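PDB 3MN8: carboxypeptidase D from Drosophila melanogaster, which releases C-terminal arginine or lysine from peptides and proteins, including peptide hormones and neuropeptides, as a zinc-dependent metallocarboxypeptidase of the M14 family. Local coordinates for residues Q36-A41 with T316-W321; R73-L78 with Q195-A200; Q116-N121 with Q130-T135; A199-W204 with G287-F292. All blocks are in the same frame, centred on the assembly; numbering follows the deposited sequence.

Contact 1 (Q36-A41 with T316-W321); sequences QQPHYA and TLPQEW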
loop_
_atom_site.group_PDB
_atom_site.type_symbol
_atom_site.label_atom_id
_atom_site.label_comp_id
_atom_site.label_asym_id
_atom_site.label_seq_id
_atom_site.Cartn_x
_atom_site.Cartn_y
_atom_site.Cartn_z
ATOM N N GLN A 36 -18.545 5.782 -17.952
ATOM C CA GLN A 36 -19.346 6.314 -19.058
ATOM C C GLN A 36 -18.865 7.681 -19.552
ATOM O O GLN A 36 -19.558 8.355 -20.308
ATOM C CB GLN A 36 -20.808 6.408 -18.620
ATOM C CG GLN A 36 -21.803 6.687 -19.732
ATOM C CD GLN A 36 -22.277 5.419 -20.409
ATOM O OE1 GLN A 36 -23.264 5.425 -21.155
ATOM N NE2 GLN A 36 -21.577 4.315 -20.148
ATOM N N GLN A 37 -17.675 8.081 -19.125
ATOM C CA GLN A 37 -17.210 9.445 -19.322
ATOM C C GLN A 37 -15.723 9.550 -18.977
ATOM O O GLN A 37 -15.340 10.201 -17.999
ATOM C CB GLN A 37 -18.023 10.386 -18.431
ATOM C CG GLN A 37 -18.210 9.899 -16.979
ATOM C CD GLN A 37 -17.263 10.566 -15.987
ATOM O OE1 GLN A 37 -16.132 10.117 -15.800
ATOM N NE2 GLN A 37 -17.729 11.632 -15.335
ATOM N N PRO A 38 -14.875 8.902 -19.783
ATOM C CA PRO A 38 -13.440 8.829 -19.492
ATOM C C PRO A 38 -12.783 10.206 -19.468
ATOM O O PRO A 38 -12.892 10.971 -20.427
ATOM C CB PRO A 38 -12.887 7.999 -20.651
ATOM C CG PRO A 38 -14.080 7.299 -21.241
ATOM C CD PRO A 38 -15.226 8.228 -21.042
ATOM N N HIS A 39 -12.103 10.508 -18.369
ATOM C CA HIS A 39 -11.449 11.795 -18.192
ATOM C C HIS A 39 -10.604 11.780 -16.914
ATOM O O HIS A 39 -10.836 10.975 -16.004
ATOM C CB HIS A 39 -12.492 12.920 -18.150
ATOM C CG HIS A 39 -13.237 13.012 -16.850
ATOM N ND1 HIS A 39 -14.063 12.012 -16.397
ATOM C CD2 HIS A 39 -13.284 13.998 -15.925
ATOM C CE1 HIS A 39 -14.584 12.373 -15.232
ATOM N NE2 HIS A 39 -14.133 13.569 -14.925
ATOM N N TYR A 40 -9.615 12.661 -16.844
ATOM C CA TYR A 40 -8.802 12.742 -15.632
ATOM C C TYR A 40 -9.438 13.678 -14.613
ATOM O O TYR A 40 -9.757 14.821 -14.932
ATOM C CB TYR A 40 -7.358 13.161 -15.958
ATOM C CG TYR A 40 -6.514 12.026 -16.519
ATOM C CD1 TYR A 40 -6.144 11.992 -17.858
ATOM C CD2 TYR A 40 -6.108 10.974 -15.708
ATOM C CE1 TYR A 40 -5.383 10.948 -18.364
ATOM C CE2 TYR A 40 -5.351 9.932 -16.209
ATOM C CZ TYR A 40 -4.994 9.923 -17.531
ATOM O OH TYR A 40 -4.250 8.870 -18.009
ATOM N N ALA A 41 -9.640 13.191 -13.394
ATOM C CA ALA A 41 -10.247 14.018 -12.351
ATOM C C ALA A 41 -9.251 15.060 -11.814
ATOM O O ALA A 41 -8.133 14.730 -11.417
ATOM C CB ALA A 41 -10.790 13.152 -11.229
ATOM N N THR A 316 -7.970 5.601 -22.736
ATOM C CA THR A 316 -7.166 4.480 -22.279
ATOM C C THR A 316 -7.683 3.952 -20.946
ATOM O O THR A 316 -7.650 2.743 -20.688
ATOM C CB THR A 316 -5.689 4.903 -22.131
ATOM O OG1 THR A 316 -5.018 4.711 -23.380
ATOM C CG2 THR A 316 -4.984 4.090 -21.067
ATOM N N LEU A 317 -8.182 4.867 -20.119
ATOM C CA LEU A 317 -8.551 4.587 -18.732
ATOM C C LEU A 317 -9.499 3.400 -18.513
ATOM O O LEU A 317 -9.292 2.596 -17.593
ATOM C CB LEU A 317 -9.125 5.844 -18.082
ATOM C CG LEU A 317 -8.282 7.120 -18.161
ATOM C CD1 LEU A 317 -9.095 8.293 -17.627
ATOM C CD2 LEU A 317 -6.937 6.990 -17.419
ATOM N N PRO A 318 -10.558 3.294 -19.329
ATOM C CA PRO A 318 -11.474 2.168 -19.139
ATOM C C PRO A 318 -10.792 0.811 -19.285
ATOM O O PRO A 318 -11.087 -0.086 -18.489
ATOM C CB PRO A 318 -12.507 2.388 -20.232
ATOM C CG PRO A 318 -12.546 3.871 -20.387
ATOM C CD PRO A 318 -11.117 4.302 -20.243
ATOM N N GLN A 319 -9.893 0.669 -20.263
ATOM C CA GLN A 319 -9.059 -0.543 -20.411
ATOM C C GLN A 319 -8.151 -0.835 -19.197
ATOM O O GLN A 319 -8.066 -1.980 -18.706
ATOM C CB GLN A 319 -8.174 -0.441 -21.663
ATOM C CG GLN A 319 -8.756 -1.066 -22.922
ATOM C CD GLN A 319 -9.118 -0.027 -23.970
ATOM O OE1 GLN A 319 -8.997 -0.271 -25.173
ATOM N NE2 GLN A 319 -9.559 1.147 -23.512
ATOM N N GLU A 320 -7.449 0.203 -18.743
ATOM C CA GLU A 320 -6.586 0.088 -17.580
ATOM C C GLU A 320 -7.399 -0.404 -16.397
ATOM O O GLU A 320 -6.919 -1.210 -15.592
ATOM C CB GLU A 320 -5.922 1.429 -17.248
ATOM C CG GLU A 320 -5.064 2.008 -18.384
ATOM C CD GLU A 320 -3.832 1.156 -18.730
ATOM O OE1 GLU A 320 -3.666 0.056 -18.156
ATOM O OE2 GLU A 320 -3.020 1.592 -19.581
ATOM N N TRP A 321 -8.640 0.063 -16.292
ATOM C CA TRP A 321 -9.492 -0.396 -15.199
ATOM C C TRP A 321 -9.730 -1.909 -15.248
ATOM O O TRP A 321 -9.562 -2.601 -14.240
ATOM C CB TRP A 321 -10.830 0.353 -15.148
ATOM C CG TRP A 321 -11.814 -0.343 -14.249
ATOM C CD1 TRP A 321 -12.892 -1.072 -14.635
ATOM C CD2 TRP A 321 -11.768 -0.420 -12.815
ATOM N NE1 TRP A 321 -13.536 -1.582 -13.540
ATOM C CE2 TRP A 321 -12.866 -1.200 -12.406
ATOM C CE3 TRP A 321 -10.904 0.095 -11.837
ATOM C CZ2 TRP A 321 -13.131 -1.478 -11.057
ATOM C CZ3 TRP A 321 -11.175 -0.178 -10.498
ATOM C CH2 TRP A 321 -12.279 -0.954 -10.124
#
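One face of the Y40 ring is covered by L317, whose CD1 sits over the ring centre, 4.3 Å above its plane. The other methyl reaches the hydroxyl end of the same ring, with CD2 at 3.5 Å from CZ of Y40, and Y311 meets this ring edge-to-face. The phenol oxygen is not left to the leucine: Y40 OH is hydrogen-bonded to the carbonyl of P312. L317 turns CG beside its own backbone N (chi1 -53°), which spreads the two methyls toward the loop, and CD1 also lies 3.6 Å from O of H39. In the catalytic domain of this M14 peptidase, the contact fastens the loop before helix 43-56 onto the start of helix 317-333. Were L317 an alanine, the face of Y40 would probably lose its cover and a gap would open between loop and helix. Further out, P38 and P318 cross at about a right angle, CG to CG 3.9 Å; a proline suits the first turn of a helix, where a missing N-H costs nothing. Within the loop, ND1 of H39 donates to O of Q37 (2.7 Å), the acceptor tilted 21° from the imidazole plane.

Contact 2 (R73-L78 with Q195-A200); sequences RNLLAL and QPETAA
L75 and E197 have the same first torsion, each with CG beside its backbone N and opposite its carbonyl carbon (chi1 -77° and -65°), and the two side chains cross at about a right angle. Together with chi2 this turns CD2 of L75 onto the helix, 3.8 Å from CA of E197 and 3.9 Å from its CG. The same methyl reaches CB of A200 at 4.1 Å. E197 and A200 stand three residues apart, hence on one face of helix 196-205, and the small alanine lets the branched end of the leucine come close to the helix. A bend at chi2 (88°) carries the carboxylate of E197 away from this apolar patch, so that only its aliphatic stem faces L75; OE2 is bonded by ND2 of N167 and OE1 weakly by the backbone N of L70. Its position in the first turn, two residues after the N-cap Q195, would also suit a negative charge. Strand 74-80 runs antiparallel to both its neighbours, 61-68 and 136-140, in the central sheet. Its residues alternate: L75 and A77 face helix 196-205, with P145 of helix 145-149 also against L75, whereas L76 and L78 pack on helix 43-56.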
loop_
_atom_site.group_PDB
_atom_site.type_symbol
_atom_site.label_atom_id
_atom_site.label_comp_id
_atom_site.label_asym_id
_atom_site.label_seq_id
_atom_site.Cartn_x
_atom_site.Cartn_y
_atom_site.Cartn_z
ATOM N N ARG A 73 -2.725 22.821 -2.118
ATOM C CA ARG A 73 -3.644 21.750 -2.468
ATOM C C ARG A 73 -3.753 20.699 -1.369
ATOM O O ARG A 73 -2.752 20.290 -0.776
ATOM C CB ARG A 73 -3.217 21.119 -3.786
ATOM C CG ARG A 73 -3.035 22.150 -4.881
ATOM C CD ARG A 73 -2.740 21.483 -6.199
ATOM N NE ARG A 73 -2.012 22.393 -7.074
ATOM C CZ ARG A 73 -2.587 23.144 -8.007
ATOM N NH1 ARG A 73 -1.855 23.954 -8.759
ATOM N NH2 ARG A 73 -3.895 23.079 -8.191
ATOM N N ASN A 74 -4.980 20.267 -1.101
ATOM C CA ASN A 74 -5.226 19.300 -0.052
ATOM C C ASN A 74 -4.791 17.898 -0.427
ATOM O O ASN A 74 -5.133 17.405 -1.494
ATOM C CB ASN A 74 -6.705 19.294 0.330
ATOM C CG ASN A 74 -7.075 20.453 1.242
ATOM O OD1 ASN A 74 -6.278 20.897 2.079
ATOM N ND2 ASN A 74 -8.290 20.949 1.084
ATOM N N LEU A 75 -4.033 17.267 0.465
ATOM C CA LEU A 75 -3.695 15.857 0.343
ATOM C C LEU A 75 -4.725 15.069 1.134
ATOM O O LEU A 75 -4.779 15.171 2.359
ATOM C CB LEU A 75 -2.285 15.585 0.875
ATOM C CG LEU A 75 -1.060 15.956 0.016
ATOM C CD1 LEU A 75 -1.375 17.052 -0.986
ATOM C CD2 LEU A 75 0.105 16.379 0.884
ATOM N N LEU A 76 -5.543 14.288 0.427
ATOM C CA LEU A 76 -6.721 13.648 1.013
ATOM C C LEU A 76 -6.707 12.124 0.868
ATOM O O LEU A 76 -6.226 11.593 -0.133
ATOM C CB LEU A 76 -7.988 14.177 0.338
ATOM C CG LEU A 76 -8.335 15.658 0.446
ATOM C CD1 LEU A 76 -9.441 16.017 -0.545
ATOM C CD2 LEU A 76 -8.746 16.012 1.867
ATOM N N ALA A 77 -7.268 11.431 1.859
ATOM C CA ALA A 77 -7.404 9.977 1.803
ATOM C C ALA A 77 -8.816 9.559 2.151
ATOM O O ALA A 77 -9.324 9.918 3.211
ATOM C CB ALA A 77 -6.435 9.308 2.750
ATOM N N LEU A 78 -9.443 8.790 1.264
ATOM C CA LEU A 78 -10.768 8.270 1.546
ATOM C C LEU A 78 -10.641 6.924 2.202
ATOM O O LEU A 78 -10.099 5.995 1.607
ATOM C CB LEU A 78 -11.595 8.123 0.267
ATOM C CG LEU A 78 -13.080 7.775 0.475
ATOM C CD1 LEU A 78 -13.854 8.981 1.012
ATOM C CD2 LEU A 78 -13.745 7.257 -0.807
ATOM N N GLN A 195 9.841 17.671 2.071
ATOM C CA GLN A 195 8.725 18.264 1.361
ATOM C C GLN A 195 7.433 18.023 2.141
ATOM O O GLN A 195 7.232 16.961 2.737
ATOM C CB GLN A 195 8.613 17.716 -0.058
ATOM C CG GLN A 195 9.871 17.911 -0.886
ATOM C CD GLN A 195 10.299 19.368 -1.011
ATOM O OE1 GLN A 195 9.525 20.224 -1.439
ATOM N NE2 GLN A 195 11.549 19.647 -0.663
ATOM N N PRO A 196 6.554 19.034 2.141
ATOM C CA PRO A 196 5.267 19.015 2.833
ATOM C C PRO A 196 4.632 17.661 2.613
ATOM O O PRO A 196 4.140 17.024 3.533
ATOM C CB PRO A 196 4.452 20.065 2.072
ATOM C CG PRO A 196 5.442 20.996 1.533
ATOM C CD PRO A 196 6.686 20.199 1.251
ATOM N N GLU A 197 4.663 17.226 1.363
ATOM C CA GLU A 197 3.928 16.050 0.947
ATOM C C GLU A 197 4.524 14.827 1.605
ATOM O O GLU A 197 3.808 13.952 2.071
ATOM C CB GLU A 197 3.961 15.925 -0.584
ATOM C CG GLU A 197 3.238 17.054 -1.341
ATOM C CD GLU A 197 4.136 18.253 -1.629
ATOM O OE1 GLU A 197 3.632 19.241 -2.229
ATOM O OE2 GLU A 197 5.338 18.194 -1.265
ATOM N N THR A 198 5.848 14.785 1.644
ATOM C CA THR A 198 6.564 13.694 2.276
ATOM C C THR A 198 6.204 13.670 3.757
ATOM O O THR A 198 5.714 12.665 4.276
ATOM C CB THR A 198 8.082 13.891 2.140
ATOM O OG1 THR A 198 8.417 14.292 0.797
ATOM C CG2 THR A 198 8.823 12.615 2.526
ATOM N N ALA A 199 6.447 14.790 4.434
ATOM C CA ALA A 199 6.164 14.916 5.863
ATOM C C ALA A 199 4.761 14.426 6.204
ATOM O O ALA A 199 4.574 13.680 7.156
ATOM C CB ALA A 199 6.344 16.373 6.322
ATOM N N ALA A 200 3.775 14.858 5.427
ATOM C CA ALA A 200 2.396 14.461 5.647
ATOM C C ALA A 200 2.271 12.945 5.660
ATOM O O ALA A 200 1.665 12.358 6.558
ATOM C CB ALA A 200 1.498 15.051 4.559
#

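Contact 3 (Q116-N121 with Q130-T135); sequences QYLLGN and QLVNST. With NAG (2-acetamido-2-deoxy-beta-D-glucopyranose), chain E.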
loop_
_atom_site.group_PDB
_atom_site.type_symbol
_atom_site.label_atom_id
_atom_site.label_comp_id
_atom_site.label_asym_id
_atom_site.label_seq_id
_atom_site.Cartn_x
_atom_site.Cartn_y
_atom_site.Cartn_z
ATOM N N GLN A 116 -15.257 4.463 -5.940
ATOM C CA GLN A 116 -16.617 4.338 -6.422
ATOM C C GLN A 116 -17.031 2.872 -6.533
ATOM O O GLN A 116 -18.089 2.482 -6.034
ATOM C CB GLN A 116 -16.734 5.014 -7.776
ATOM C CG GLN A 116 -16.472 6.518 -7.752
ATOM C CD GLN A 116 -16.348 7.105 -9.165
ATOM O OE1 GLN A 116 -17.348 7.444 -9.812
ATOM N NE2 GLN A 116 -15.117 7.201 -9.652
ATOM N N TYR A 117 -16.183 2.070 -7.178
ATOM C CA TYR A 117 -16.447 0.650 -7.395
ATOM C C TYR A 117 -16.794 -0.093 -6.106
ATOM O O TYR A 117 -17.843 -0.727 -5.988
ATOM C CB TYR A 117 -15.246 -0.015 -8.062
ATOM C CG TYR A 117 -15.471 -1.472 -8.385
ATOM C CD1 TYR A 117 -16.135 -1.848 -9.542
ATOM C CD2 TYR A 117 -15.027 -2.470 -7.531
ATOM C CE1 TYR A 117 -16.356 -3.178 -9.846
ATOM C CE2 TYR A 117 -15.238 -3.814 -7.820
ATOM C CZ TYR A 117 -15.904 -4.160 -8.982
ATOM O OH TYR A 117 -16.126 -5.481 -9.280
ATOM N N LEU A 118 -15.904 -0.018 -5.134
ATOM C CA LEU A 118 -16.131 -0.658 -3.854
ATOM C C LEU A 118 -17.429 -0.202 -3.217
ATOM O O LEU A 118 -18.274 -1.016 -2.862
ATOM C CB LEU A 118 -14.966 -0.385 -2.903
ATOM C CG LEU A 118 -13.734 -1.222 -3.223
ATOM C CD1 LEU A 118 -12.576 -0.866 -2.304
ATOM C CD2 LEU A 118 -14.084 -2.707 -3.138
ATOM N N LEU A 119 -17.586 1.102 -3.058
ATOM C CA LEU A 119 -18.764 1.615 -2.381
ATOM C C LEU A 119 -20.049 1.220 -3.078
ATOM O O LEU A 119 -20.931 0.632 -2.457
ATOM C CB LEU A 119 -18.683 3.129 -2.225
ATOM C CG LEU A 119 -17.801 3.547 -1.054
ATOM C CD1 LEU A 119 -17.622 5.068 -1.028
ATOM C CD2 LEU A 119 -18.396 3.014 0.253
ATOM N N GLY A 120 -20.144 1.530 -4.368
ATOM C CA GLY A 120 -21.369 1.308 -5.122
ATOM C C GLY A 120 -21.686 -0.154 -5.409
ATOM O O GLY A 120 -22.764 -0.471 -5.919
ATOM N N ASN A 121 -20.761 -1.050 -5.075
ATOM C CA ASN A 121 -20.980 -2.465 -5.318
ATOM C C ASN A 121 -20.938 -3.372 -4.092
ATOM O O ASN A 121 -21.469 -4.484 -4.133
ATOM C CB ASN A 121 -20.010 -2.968 -6.373
ATOM C CG ASN A 121 -20.390 -2.507 -7.755
ATOM O OD1 ASN A 121 -21.209 -3.135 -8.432
ATOM N ND2 ASN A 121 -19.803 -1.398 -8.187
ATOM N N GLN A 130 -17.612 -8.597 1.441
ATOM C CA GLN A 130 -16.833 -9.336 2.423
ATOM C C GLN A 130 -15.458 -8.719 2.554
ATOM O O GLN A 130 -14.894 -8.650 3.648
ATOM C CB GLN A 130 -16.730 -10.808 2.034
ATOM C CG GLN A 130 -16.570 -11.746 3.232
ATOM C CD GLN A 130 -15.150 -11.780 3.757
ATOM O OE1 GLN A 130 -14.223 -11.379 3.059
ATOM N NE2 GLN A 130 -14.968 -12.264 4.985
ATOM N N LEU A 131 -14.920 -8.271 1.429
ATOM C CA LEU A 131 -13.657 -7.548 1.435
ATOM C C LEU A 131 -13.753 -6.325 2.352
ATOM O O LEU A 131 -12.910 -6.103 3.217
ATOM C CB LEU A 131 -13.309 -7.094 0.016
ATOM C CG LEU A 131 -12.013 -6.296 -0.097
ATOM C CD1 LEU A 131 -10.838 -7.197 0.247
ATOM C CD2 LEU A 131 -11.871 -5.692 -1.489
ATOM N N VAL A 132 -14.806 -5.545 2.157
ATOM C CA VAL A 132 -14.996 -4.298 2.890
ATOM C C VAL A 132 -15.244 -4.520 4.379
ATOM O O VAL A 132 -14.727 -3.772 5.221
ATOM C CB VAL A 132 -16.167 -3.477 2.306
ATOM C CG1 VAL A 132 -16.459 -2.279 3.188
ATOM C CG2 VAL A 132 -15.837 -3.023 0.897
ATOM N N ASN A 133 -16.050 -5.534 4.690
ATOM C CA ASN A 133 -16.354 -5.890 6.065
ATOM C C ASN A 133 -15.097 -6.234 6.870
ATOM O O ASN A 133 -15.009 -5.944 8.067
ATOM C CB ASN A 133 -17.320 -7.075 6.092
ATOM C CG ASN A 133 -18.766 -6.655 5.945
ATOM O OD1 ASN A 133 -19.064 -5.496 5.651
ATOM N ND2 ASN A 133 -19.675 -7.599 6.156
ATOM N N SER A 134 -14.122 -6.837 6.199
ATOM C CA SER A 134 -13.000 -7.470 6.882
ATOM C C SER A 134 -11.720 -6.666 6.795
ATOM O O SER A 134 -10.720 -7.022 7.421
ATOM C CB SER A 134 -12.754 -8.861 6.297
ATOM O OG SER A 134 -12.626 -8.795 4.885
ATOM N N THR A 135 -11.747 -5.595 6.009
ATOM C CA THR A 135 -10.554 -4.779 5.795
ATOM C C THR A 135 -10.851 -3.303 5.937
ATOM O O THR A 135 -11.911 -2.828 5.524
ATOM C CB THR A 135 -9.950 -4.995 4.394
ATOM O OG1 THR A 135 -10.174 -6.346 3.957
ATOM C CG2 THR A 135 -8.459 -4.700 4.421
HETATM C C1 NAG E . -20.943 -7.105 5.699
HETATM C C2 NAG E . -21.516 -8.521 5.720
HETATM C C3 NAG E . -23.040 -8.549 5.699
HETATM C C4 NAG E . -23.616 -7.502 6.651
HETATM C C5 NAG E . -22.932 -6.160 6.440
HETATM C C6 NAG E . -23.437 -5.137 7.440
HETATM C C7 NAG E . -21.175 -9.204 3.331
HETATM C C8 NAG E . -21.610 -7.874 2.771
HETATM N N2 NAG E . -20.956 -9.333 4.646
HETATM O O3 NAG E . -23.476 -9.845 6.064
HETATM O O4 NAG E . -25.008 -7.357 6.451
HETATM O O5 NAG E . -21.554 -6.297 6.667
HETATM O O6 NAG E . -22.858 -5.449 8.689
HETATM O O7 NAG E . -21.011 -10.155 2.567
#
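L118 touches both L131 and V132 through a single methyl: its CD2 lies 4.1 Å from CD2 of L131 and 4.4 Å from CG2 of V132. This is plain helix-to-helix packing within the alpha/beta catalytic domain, joining the last part of helix 106-121 to helix 126-134, the next one along the chain. L118 and L131 cross at about a right angle; with CG of L131 trans to its backbone N (chi1 179°), the leucine extends toward its partner. Branched aliphatic side chains suit this buried seam, and L128 lies against L118 as well. Polar side chains fold back on the backbone near the last turn of each helix. In the first, ND2 of N121 donates to O of Y117 at 3.0 Å, meeting a lone pair of that oxygen in the carbonyl plane. In the second, OG of S134 donates to O of Q130, and OG1 of T135 to O of L131 at 2.8 Å; this threonine hydroxyl is also hydrogen-bonded to H336. N133, S134 and T135 together form the Asn-X-Thr sequon of N-linked glycosylation. The asparagine points outward from the packed side, where the sugar is also hydrogen-bonded to R82, and ND2 of N133 is joined covalently to C1 of the N-acetylglucosamine, 1.4 Å away.

Contact 4 (A199-W204 with G287-F292); sequences AALVNW and GGMQDF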
loop_
_atom_site.group_PDB
_atom_site.type_symbol
_atom_site.label_atom_id
_atom_site.label_comp_id
_atom_site.label_asym_id
_atom_site.label_seq_id
_atom_site.Cartn_x
_atom_site.Cartn_y
_atom_site.Cartn_z
ATOM N N ALA A 199 6.447 14.790 4.434
ATOM C CA ALA A 199 6.164 14.916 5.863
ATOM C C ALA A 199 4.761 14.426 6.204
ATOM O O ALA A 199 4.574 13.680 7.156
ATOM C CB ALA A 199 6.344 16.373 6.322
ATOM N N ALA A 200 3.775 14.858 5.427
ATOM C CA ALA A 200 2.396 14.461 5.647
ATOM C C ALA A 200 2.271 12.945 5.660
ATOM O O ALA A 200 1.665 12.358 6.558
ATOM C CB ALA A 200 1.498 15.051 4.559
ATOM N N LEU A 201 2.854 12.309 4.658
ATOM C CA LEU A 201 2.720 10.872 4.516
ATOM C C LEU A 201 3.521 10.125 5.559
ATOM O O LEU A 201 3.089 9.092 6.076
ATOM C CB LEU A 201 3.113 10.431 3.103
ATOM C CG LEU A 201 1.834 10.373 2.277
ATOM C CD1 LEU A 201 1.554 11.715 1.617
ATOM C CD2 LEU A 201 1.877 9.237 1.275
ATOM N N VAL A 202 4.702 10.641 5.864
ATOM C CA VAL A 202 5.489 10.056 6.931
ATOM C C VAL A 202 4.619 9.967 8.176
ATOM O O VAL A 202 4.467 8.896 8.759
ATOM C CB VAL A 202 6.731 10.893 7.229
ATOM C CG1 VAL A 202 7.334 10.480 8.571
ATOM C CG2 VAL A 202 7.743 10.752 6.084
ATOM N N ASN A 203 4.029 11.099 8.550
ATOM C CA ASN A 203 3.209 11.208 9.747
ATOM C C ASN A 203 2.089 10.209 9.727
ATOM O O ASN A 203 1.755 9.591 10.738
ATOM C CB ASN A 203 2.586 12.600 9.827
ATOM C CG ASN A 203 3.458 13.584 10.556
ATOM O OD1 ASN A 203 4.660 13.357 10.758
ATOM N ND2 ASN A 203 2.858 14.697 10.967
ATOM N N TRP A 204 1.496 10.078 8.553
ATOM C CA TRP A 204 0.353 9.212 8.374
ATOM C C TRP A 204 0.768 7.766 8.531
ATOM O O TRP A 204 0.194 7.015 9.327
ATOM C CB TRP A 204 -0.255 9.456 6.998
ATOM C CG TRP A 204 -1.581 8.829 6.814
ATOM C CD1 TRP A 204 -2.644 8.892 7.670
ATOM C CD2 TRP A 204 -2.013 8.040 5.691
ATOM N NE1 TRP A 204 -3.708 8.177 7.155
ATOM C CE2 TRP A 204 -3.345 7.648 5.941
ATOM C CE3 TRP A 204 -1.399 7.621 4.506
ATOM C CZ2 TRP A 204 -4.071 6.857 5.048
ATOM C CZ3 TRP A 204 -2.121 6.840 3.626
ATOM C CH2 TRP A 204 -3.440 6.467 3.899
ATOM N N GLY A 287 15.681 6.757 -0.405
ATOM C CA GLY A 287 14.741 7.704 0.156
ATOM C C GLY A 287 13.332 7.496 -0.339
ATOM O O GLY A 287 12.491 8.395 -0.271
ATOM N N GLY A 288 13.064 6.297 -0.836
ATOM C CA GLY A 288 11.741 5.978 -1.336
ATOM C C GLY A 288 10.722 5.683 -0.245
ATOM O O GLY A 288 11.059 5.315 0.876
ATOM N N MET A 289 9.451 5.823 -0.586
ATOM C CA MET A 289 8.381 5.550 0.365
ATOM C C MET A 289 8.254 4.050 0.656
ATOM O O MET A 289 7.981 3.652 1.785
ATOM C CB MET A 289 7.063 6.105 -0.178
ATOM C CG MET A 289 5.870 5.949 0.739
ATOM S SD MET A 289 4.497 6.962 0.140
ATOM C CE MET A 289 4.158 6.238 -1.473
ATOM N N GLN A 290 8.456 3.229 -0.372
ATOM C CA GLN A 290 8.307 1.778 -0.255
ATOM C C GLN A 290 9.128 1.262 0.903
ATOM O O GLN A 290 8.605 0.739 1.877
ATOM C CB GLN A 290 8.766 1.078 -1.537
ATOM C CG GLN A 290 8.604 -0.430 -1.509
ATOM C CD GLN A 290 9.358 -1.131 -2.638
ATOM O OE1 GLN A 290 8.799 -1.389 -3.707
ATOM N NE2 GLN A 290 10.634 -1.447 -2.399
ATOM N N ASP A 291 10.438 1.408 0.794
ATOM C CA ASP A 291 11.310 0.855 1.816
ATOM C C ASP A 291 11.078 1.546 3.152
ATOM O O ASP A 291 11.377 0.978 4.207
ATOM C CB ASP A 291 12.787 0.920 1.388
ATOM C CG ASP A 291 13.128 -0.097 0.294
ATOM O OD1 ASP A 291 12.203 -0.775 -0.213
ATOM O OD2 ASP A 291 14.322 -0.224 -0.057
ATOM N N PHE A 292 10.538 2.765 3.107
ATOM C CA PHE A 292 10.294 3.492 4.344
ATOM C C PHE A 292 9.184 2.820 5.157
ATOM O O PHE A 292 9.305 2.649 6.374
ATOM C CB PHE A 292 9.974 4.959 4.098
ATOM C CG PHE A 292 9.457 5.660 5.309
ATOM C CD1 PHE A 292 10.332 6.285 6.178
ATOM C CD2 PHE A 292 8.095 5.674 5.600
ATOM C CE1 PHE A 292 9.868 6.926 7.324
ATOM C CE2 PHE A 292 7.622 6.317 6.731
ATOM C CZ PHE A 292 8.508 6.941 7.598
#
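Between M289 and F292, which reach across to L201 and V202, the polar pair Q290 and D291 is turned to a different side of the helix, and there NE2 of Q290 donates to OD1 of D291 at 2.8 Å. The bond is nearly straight (164°), and the acceptor lies in the amide plane of Q290. Both buried groups have further partners that fix their rotation: OE1 of Q290 is hydrogen-bonded to the hydroxyl of T303, and OD2 of D291 to the backbone N of D228. The contact with helix 196-205 is, by contrast, wholly apolar. The long, unbranched chain of M289, extended at chi1 and chi2 (-177° and 167°), carries SD across to the neighbouring helix, 3.7 Å from CD2 of L201; the bend at chi3 then turns only CE. F292 projects its far end, CZ, toward the two methyls of V202, 3.9 Å from CG1 and 4.2 Å from CG2, the side chains crossing at about a right angle. I205 lies against both M289 and F292, while F296 stacks on the phenylalanine ring. The backbone N of M289 is hydrogen-bonded to OD1 of N174. The methionine side chain comes within about 6 Å of that of H217, a zinc ligand, and about 9 Å of the bound (2-guanidinoethylmercapto)succinic acid, which places M289, near the start of helix 289-296, close behind the zinc site of the M14 alpha/beta fold.

Overall arrangement
All four contacts belong to the M14 catalytic domain, in which helices pack around a mixed eight-stranded sheet. Contact 1 spans nearly the whole domain along the chain, from the loop before helix 43-56 to helix 317-333, and the other three fall within that span; contact 3 also lies inside the span of contact 2. Contacts 2 and 4, centres about 11 Å apart, share A199 and A200, and helix 196-205 joins strand 74-80 to helix 289-296. Contacts 1 and 3 meet through W321 and Y117. Contacts 3 and 4, centres about 26 Å apart, lie on opposite sides of the chain's centre. Together they tie segments distant in sequence into the single domain that carries the zinc site.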